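PDB 1SBZ: probable UbiX-like flavin prenyltransferase from Escherichia coli, which probably transfers a prenyl group from dimethylallyl phosphate to reduced FMN, supplying the prenylated flavin cofactor for a phenolic acid decarboxylase. Local coordinates for residues M88-L91 / A92-A96; L126-I129 / H130-M134. All blocks are in the same frame, centred on the assembly; numbering follows the deposited sequence.

Following the chain from its N terminus, strand 80-86 of the parallel sheet ends at the flavin, and helix 88-96 starts there; contact 1 closes its first two turns. After helix 102-112 and strand 116-121, contact 2 spans the lead-in, the N-cap and the first turns of helix 128-139, which leads on to strand 143-144. The two are in series, neither crossing nor nesting, and each is local to one helix. They touch, their centres about 10 Å apart: M88 meets H130, and L91, A92 and R95 meet N133. The two helices are thereby tied together beside the FMN site, and both contacts reach the same second subunit of the dodecamer.

Contact 1: residues M88-L91 / A92-A96; sequences MKTL and AGIRA. With FMN (flavin mononucleotide), chain H.
A92, the first residue of 92-96, donates its N to M88 O (2.9 Å), opening a run of i to i+4 bonds in helix 88-96, and its CB lies against that same oxygen. G93 N bonds K89 O one step on. I94 N reaches T90 O at 3.0 Å, and the I94 and T90 side chains cross obliquely, CD1 of I94 3.7 Å from CG2 of T90. R95 N binds L91 O, while its guanidinium forms a salt bridge with E132 of a third subunit.

The turn that these bonds fix presents its N-terminal end to FMN. M88 N points almost straight at flavin O2 (2.9 Å, 172°). K89 bends round so that NZ meets phosphate O2P at 2.9 Å. T90 turns OG1 anti to its carbonyl carbon (chi1 -75°), which brings the hydroxyl to O3P at 2.6 Å and sets CG2 against I94 CD1; T8 also bonds that hydroxyl. The lysine probably offsets part of the phosphate charge. Around the helix, M88, L91 and I94 pack on strand 116-121, T90 and I94 on helix 102-112, and L91 and A92 on helix 128-139.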
HETATM    1  N   MSE D  88     -21.387  12.488   8.518  1.00 14.18           N
HETATM    2  CA  MSE D  88     -20.242  12.181   7.668  1.00 14.78           C
HETATM    3  C   MSE D  88     -19.197  13.279   7.701  1.00 14.79           C
HETATM    4  O   MSE D  88     -18.000  12.998   7.634  1.00 14.78           O
HETATM    5  CB  MSE D  88     -20.692  11.898   6.227  1.00 15.15           C
HETATM    6  CG  MSE D  88     -21.604  10.676   6.091  1.00 15.16           C
HETATM    7 SE   MSE D  88     -20.826   8.996   6.764  1.00 20.93          SE
HETATM    8  CE  MSE D  88     -21.585   8.945   8.610  1.00 16.48           C
ATOM      9  N   LYS D  89     -19.649  14.524   7.832  1.00 15.25           N
ATOM     10  CA  LYS D  89     -18.737  15.660   7.975  1.00 15.60           C
ATOM     11  C   LYS D  89     -17.914  15.541   9.265  1.00 15.36           C
ATOM     12  O   LYS D  89     -16.691  15.704   9.256  1.00 15.27           O
ATOM     13  CB  LYS D  89     -19.514  16.997   7.874  1.00 16.15           C
ATOM     14  CG  LYS D  89     -19.537  17.906   9.109  1.00 18.34           C
ATOM     15  CD  LYS D  89     -18.372  18.852   9.117  1.00 20.55           C
ATOM     16  CE  LYS D  89     -18.701  20.145   9.815  1.00 20.30           C
ATOM     17  NZ  LYS D  89     -18.551  20.101  11.293  1.00 22.76           N
ATOM     18  N   THR D  90     -18.580  15.247  10.374  1.00 15.18           N
ATOM     19  CA  THR D  90     -17.886  15.111  11.648  1.00 15.34           C
ATOM     20  C   THR D  90     -16.942  13.908  11.636  1.00 15.24           C
ATOM     21  O   THR D  90     -15.801  14.005  12.084  1.00 15.01           O
ATOM     22  CB  THR D  90     -18.894  15.045  12.805  1.00 15.30           C
ATOM     23  OG1 THR D  90     -19.422  16.359  13.033  1.00 14.74           O
ATOM     24  CG2 THR D  90     -18.196  14.711  14.110  1.00 15.00           C
ATOM     25  N   LEU D  91     -17.429  12.791  11.108  1.00 15.30           N
ATOM     26  CA  LEU D  91     -16.618  11.585  10.907  1.00 15.63           C
ATOM     27  C   LEU D  91     -15.343  11.901  10.113  1.00 15.38           C
ATOM     28  O   LEU D  91     -14.238  11.511  10.512  1.00 15.91           O
ATOM     29  CB  LEU D  91     -17.459  10.520  10.186  1.00 15.47           C
ATOM     30  CG  LEU D  91     -16.970   9.088   9.905  1.00 16.34           C
ATOM     31  CD1 LEU D  91     -15.950   9.054   8.826  1.00 18.64           C
ATOM     32  CD2 LEU D  91     -16.437   8.392  11.130  1.00 15.95           C
ATOM     33  N   ALA D  92     -15.509  12.610   9.001  1.00 15.49           N
ATOM     34  CA  ALA D  92     -14.403  12.992   8.131  1.00 15.50           C
ATOM     35  C   ALA D  92     -13.401  13.907   8.824  1.00 15.74           C
ATOM     36  O   ALA D  92     -12.196  13.765   8.639  1.00 16.14           O
ATOM     37  CB  ALA D  92     -14.929  13.650   6.875  1.00 15.64           C
ATOM     38  N   GLY D  93     -13.909  14.839   9.627  1.00 15.93           N
ATOM     39  CA  GLY D  93     -13.069  15.746  10.396  1.00 15.43           C
ATOM     40  C   GLY D  93     -12.205  15.022  11.405  1.00 15.51           C
ATOM     41  O   GLY D  93     -11.007  15.309  11.523  1.00 15.65           O
ATOM     42  N   ILE D  94     -12.812  14.083  12.132  1.00 14.81           N
ATOM     43  CA  ILE D  94     -12.096  13.296  13.131  1.00 14.67           C
ATOM     44  C   ILE D  94     -11.000  12.436  12.492  1.00 14.57           C
ATOM     45  O   ILE D  94      -9.869  12.401  12.989  1.00 14.66           O
ATOM     46  CB  ILE D  94     -13.074  12.459  14.001  1.00 14.58           C
ATOM     47  CG1 ILE D  94     -14.013  13.397  14.786  1.00 15.28           C
ATOM     48  CG2 ILE D  94     -12.292  11.558  14.986  1.00 14.04           C
ATOM     49  CD1 ILE D  94     -15.296  12.718  15.334  1.00 13.92           C
ATOM     50  N   ARG D  95     -11.330  11.775  11.382  1.00 14.62           N
ATOM     51  CA  ARG D  95     -10.367  10.937  10.653  1.00 14.57           C
ATOM     52  C   ARG D  95      -9.172  11.740  10.138  1.00 14.56           C
ATOM     53  O   ARG D  95      -8.038  11.283  10.227  1.00 13.93           O
ATOM     54  CB  ARG D  95     -11.056  10.203   9.496  1.00 14.72           C
ATOM     55  CG  ARG D  95     -10.181   9.151   8.791  1.00 16.38           C
ATOM     56  CD  ARG D  95      -9.319   9.703   7.645  1.00 17.09           C
ATOM     57  NE  ARG D  95      -8.317   8.736   7.187  1.00 19.89           N
ATOM     58  CZ  ARG D  95      -7.173   8.468   7.818  1.00 22.44           C
ATOM     59  NH1 ARG D  95      -6.865   9.084   8.960  1.00 22.30           N
ATOM     60  NH2 ARG D  95      -6.334   7.570   7.311  1.00 23.40           N
ATOM     61  N   ALA D  96      -9.436  12.927   9.585  1.00 14.30           N
ATOM     62  CA  ALA D  96      -8.374  13.786   9.080  1.00 14.60           C
ATOM     63  C   ALA D  96      -7.602  14.443  10.234  1.00 15.12           C
ATOM     64  O   ALA D  96      -6.446  14.833  10.069  1.00 15.16           O
ATOM     65  CB  ALA D  96      -8.947  14.846   8.141  1.00 14.47           C
TER
HETATM   66  N1  FMN H1404     -25.452  14.439   7.134  1.00 19.94           N
HETATM   67  C2  FMN H1404     -25.040  13.129   7.216  1.00 19.80           C
HETATM   68  O2  FMN H1404     -23.846  12.893   7.075  1.00 19.54           O
HETATM   69  N3  FMN H1404     -25.957  12.122   7.448  1.00 19.41           N
HETATM   70  C4  FMN H1404     -27.301  12.437   7.606  1.00 20.13           C
HETATM   71  O4  FMN H1404     -28.060  11.576   8.063  1.00 19.17           O
HETATM   72  C4A FMN H1404     -27.718  13.778   7.523  1.00 20.00           C
HETATM   73  N5  FMN H1404     -29.048  14.136   7.678  1.00 19.99           N
HETATM   74  C5A FMN H1404     -29.432  15.471   7.599  1.00 19.59           C
HETATM   75  C6  FMN H1404     -30.775  15.828   7.761  1.00 20.25           C
HETATM   76  C7  FMN H1404     -31.170  17.171   7.686  1.00 20.58           C
HETATM   77  C7M FMN H1404     -32.526  17.545   8.230  1.00 22.80           C
HETATM   78  C8  FMN H1404     -30.212  18.164   7.444  1.00 20.26           C
HETATM   79  C8M FMN H1404     -30.535  19.629   7.610  1.00 21.90           C
HETATM   80  C9  FMN H1404     -28.879  17.802   7.284  1.00 19.80           C
HETATM   81  C9A FMN H1404     -28.481  16.462   7.363  1.00 19.77           C
HETATM   82  N10 FMN H1404     -27.144  16.111   7.198  1.00 19.67           N
HETATM   83  C10 FMN H1404     -26.774  14.778   7.278  1.00 19.64           C
HETATM   84  C1' FMN H1404     -26.162  17.125   6.676  1.00 19.09           C
HETATM   85  C2' FMN H1404     -25.319  17.663   7.829  1.00 19.54           C
HETATM   86  O2' FMN H1404     -26.171  18.209   8.815  1.00 20.58           O
HETATM   87  C3' FMN H1404     -24.276  18.683   7.360  1.00 19.64           C
HETATM   88  O3' FMN H1404     -23.253  18.014   6.635  1.00 19.41           O
HETATM   89  C4' FMN H1404     -23.666  19.507   8.501  1.00 18.98           C
HETATM   90  O4' FMN H1404     -22.608  20.319   8.028  1.00 19.54           O
HETATM   91  C5' FMN H1404     -23.124  18.642   9.634  1.00 19.18           C
HETATM   92  O5' FMN H1404     -22.381  19.444  10.536  1.00 19.00           O
HETATM   93  P   FMN H1404     -22.076  18.865  12.008  1.00 19.44           P
HETATM   94  O1P FMN H1404     -23.386  18.853  12.770  1.00 20.50           O
HETATM   95  O2P FMN H1404     -21.064  19.773  12.641  1.00 18.37           O
HETATM   96  O3P FMN H1404     -21.524  17.457  11.885  1.00 18.94           O

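Contact 2: residues L126-I129 / H130-M134; sequences LSTI and HLENM
L131 N bonds S127 O at 3.0 Å, the first of three i to i+4 backbone bonds that join 126-129 to 130-134. E132 N to T128 O and N133 N to I129 O follow. L126 and S127 are still extended, and the chain coils from T128 onward. S127 is the N-cap: chi1 of 74° sets OG between its own N and carbonyl carbon, where it accepts a weak bond from I129 N (3.4 Å).

The same hydroxyl sits over the centre of the H130 imidazole, 3.3 Å above the plane, and S127 CB makes a CH-pi contact with that face. L126 CA lies in the ring plane at its edge, 3.6 Å from ND1. Beyond the segments, NE2 bonds D108 of the second subunit, so the ring is held between the cap and the subunit interface.

This N-capped start belongs to helix 128-139, the crossover of a beta-alpha-beta unit running from strand 116-121 to strand 143-144 in the parallel sheet of the flavoprotein fold. L126 packs against the first turn. Its CD1 touches both L131 CD2 and the selenium SE of selenomethionine M134 at 4.1 Å, the side chains crossing at about right angles, and its CD2 rests on H130 CB at 3.9 Å. A fourth subunit packs on L131 and M134. E132 lays CB and CG along T128 O, its chain extended beyond CG; the carboxylate forms salt bridges to R139 of the fourth subunit and R95 of the second, which probably favour its ionised form. I129 and N133 run side by side, pointing the same way, and I94 of the second subunit packs on I129.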
ATOM      1  N   LEU D 126     -23.967   4.654   1.929  1.00 16.32           N
ATOM      2  CA  LEU D 126     -22.588   4.970   2.268  1.00 15.78           C
ATOM      3  C   LEU D 126     -21.743   4.962   0.993  1.00 15.64           C
ATOM      4  O   LEU D 126     -21.890   4.086   0.149  1.00 15.94           O
ATOM      5  CB  LEU D 126     -22.043   3.962   3.293  1.00 15.25           C
ATOM      6  CG  LEU D 126     -22.698   4.060   4.676  1.00 14.89           C
ATOM      7  CD1 LEU D 126     -22.206   2.965   5.622  1.00 12.66           C
ATOM      8  CD2 LEU D 126     -22.441   5.445   5.265  1.00 14.57           C
ATOM      9  N   SER D 127     -20.883   5.958   0.840  1.00 15.22           N
ATOM     10  CA  SER D 127     -20.022   6.033  -0.328  1.00 14.91           C
ATOM     11  C   SER D 127     -18.632   5.523   0.026  1.00 14.04           C
ATOM     12  O   SER D 127     -18.362   5.173   1.177  1.00 14.29           O
ATOM     13  CB  SER D 127     -19.941   7.477  -0.830  1.00 15.28           C
ATOM     14  OG  SER D 127     -19.133   8.251   0.042  1.00 15.41           O
ATOM     15  N   THR D 128     -17.746   5.495  -0.963  1.00 13.86           N
ATOM     16  CA  THR D 128     -16.357   5.087  -0.753  1.00 13.29           C
ATOM     17  C   THR D 128     -15.647   5.961   0.277  1.00 12.72           C
ATOM     18  O   THR D 128     -14.875   5.454   1.089  1.00 12.90           O
ATOM     19  CB  THR D 128     -15.589   5.077  -2.103  1.00 13.77           C
ATOM     20  OG1 THR D 128     -16.166   4.087  -2.953  1.00 13.43           O
ATOM     21  CG2 THR D 128     -14.154   4.559  -1.929  1.00 12.79           C
ATOM     22  N   ILE D 129     -15.913   7.260   0.252  1.00 12.71           N
ATOM     23  CA  ILE D 129     -15.292   8.179   1.213  1.00 12.53           C
ATOM     24  C   ILE D 129     -15.762   7.865   2.634  1.00 12.27           C
ATOM     25  O   ILE D 129     -14.943   7.752   3.536  1.00 12.84           O
ATOM     26  CB  ILE D 129     -15.578   9.663   0.867  1.00 12.85           C
ATOM     27  CG1 ILE D 129     -15.030  10.014  -0.513  1.00 13.22           C
ATOM     28  CG2 ILE D 129     -14.946  10.593   1.946  1.00 12.85           C
ATOM     29  CD1 ILE D 129     -15.564  11.351  -1.073  1.00 13.21           C
ATOM     30  N   HIS D 130     -17.071   7.725   2.823  1.00 11.40           N
ATOM     31  CA  HIS D 130     -17.619   7.372   4.133  1.00 11.21           C
ATOM     32  C   HIS D 130     -16.934   6.109   4.654  1.00 11.21           C
ATOM     33  O   HIS D 130     -16.455   6.080   5.775  1.00 10.01           O
ATOM     34  CB  HIS D 130     -19.139   7.156   4.053  1.00 11.30           C
ATOM     35  CG  HIS D 130     -19.892   8.322   3.481  1.00  9.74           C
ATOM     36  ND1 HIS D 130     -21.087   8.178   2.809  1.00  9.46           N
ATOM     37  CD2 HIS D 130     -19.625   9.652   3.494  1.00  8.96           C
ATOM     38  CE1 HIS D 130     -21.521   9.368   2.423  1.00  9.97           C
ATOM     39  NE2 HIS D 130     -20.653  10.281   2.832  1.00  9.19           N
ATOM     40  N   LEU D 131     -16.871   5.080   3.808  1.00 11.41           N
ATOM     41  CA  LEU D 131     -16.289   3.806   4.193  1.00 12.19           C
ATOM     42  C   LEU D 131     -14.773   3.874   4.497  1.00 12.82           C
ATOM     43  O   LEU D 131     -14.301   3.209   5.422  1.00 12.36           O
ATOM     44  CB  LEU D 131     -16.656   2.726   3.157  1.00 12.26           C
ATOM     45  CG  LEU D 131     -18.171   2.444   3.146  1.00 12.14           C
ATOM     46  CD1 LEU D 131     -18.624   1.729   1.878  1.00 11.85           C
ATOM     47  CD2 LEU D 131     -18.565   1.649   4.397  1.00 12.15           C
ATOM     48  N   GLU D 132     -14.033   4.672   3.723  1.00 13.50           N
ATOM     49  CA  GLU D 132     -12.598   4.893   3.951  1.00 14.75           C
ATOM     50  C   GLU D 132     -12.362   5.502   5.315  1.00 14.22           C
ATOM     51  O   GLU D 132     -11.506   5.043   6.064  1.00 13.90           O
ATOM     52  CB  GLU D 132     -12.021   5.884   2.940  1.00 14.87           C
ATOM     53  CG  GLU D 132     -11.549   5.316   1.624  1.00 17.23           C
ATOM     54  CD  GLU D 132     -11.064   6.412   0.681  1.00 17.92           C
ATOM     55  OE1 GLU D 132     -10.215   6.106  -0.185  1.00 21.83           O
ATOM     56  OE2 GLU D 132     -11.540   7.576   0.799  1.00 21.02           O
ATOM     57  N   ASN D 133     -13.123   6.553   5.620  1.00 14.12           N
ATOM     58  CA  ASN D 133     -13.008   7.255   6.895  1.00 14.50           C
ATOM     59  C   ASN D 133     -13.386   6.354   8.064  1.00 14.95           C
ATOM     60  O   ASN D 133     -12.698   6.343   9.086  1.00 14.84           O
ATOM     61  CB  ASN D 133     -13.853   8.536   6.902  1.00 14.12           C
ATOM     62  CG  ASN D 133     -13.370   9.585   5.882  1.00 14.61           C
ATOM     63  OD1 ASN D 133     -14.128  10.484   5.496  1.00 15.11           O
ATOM     64  ND2 ASN D 133     -12.119   9.477   5.457  1.00 12.13           N
HETATM   65  N   MSE D 134     -14.468   5.591   7.909  1.00 15.02           N
HETATM   66  CA  MSE D 134     -14.881   4.637   8.939  1.00 17.01           C
HETATM   67  C   MSE D 134     -13.825   3.566   9.205  1.00 14.74           C
HETATM   68  O   MSE D 134     -13.574   3.202  10.355  1.00 15.29           O
HETATM   69  CB  MSE D 134     -16.201   3.975   8.557  1.00 16.07           C
HETATM   70  CG  MSE D 134     -17.377   4.918   8.714  1.00 18.94           C
HETATM   71 SE   MSE D 134     -19.039   4.211   7.974  1.00 25.21          SE
HETATM   72  CE  MSE D 134     -19.462   2.993   9.241  1.00 20.48           C
TER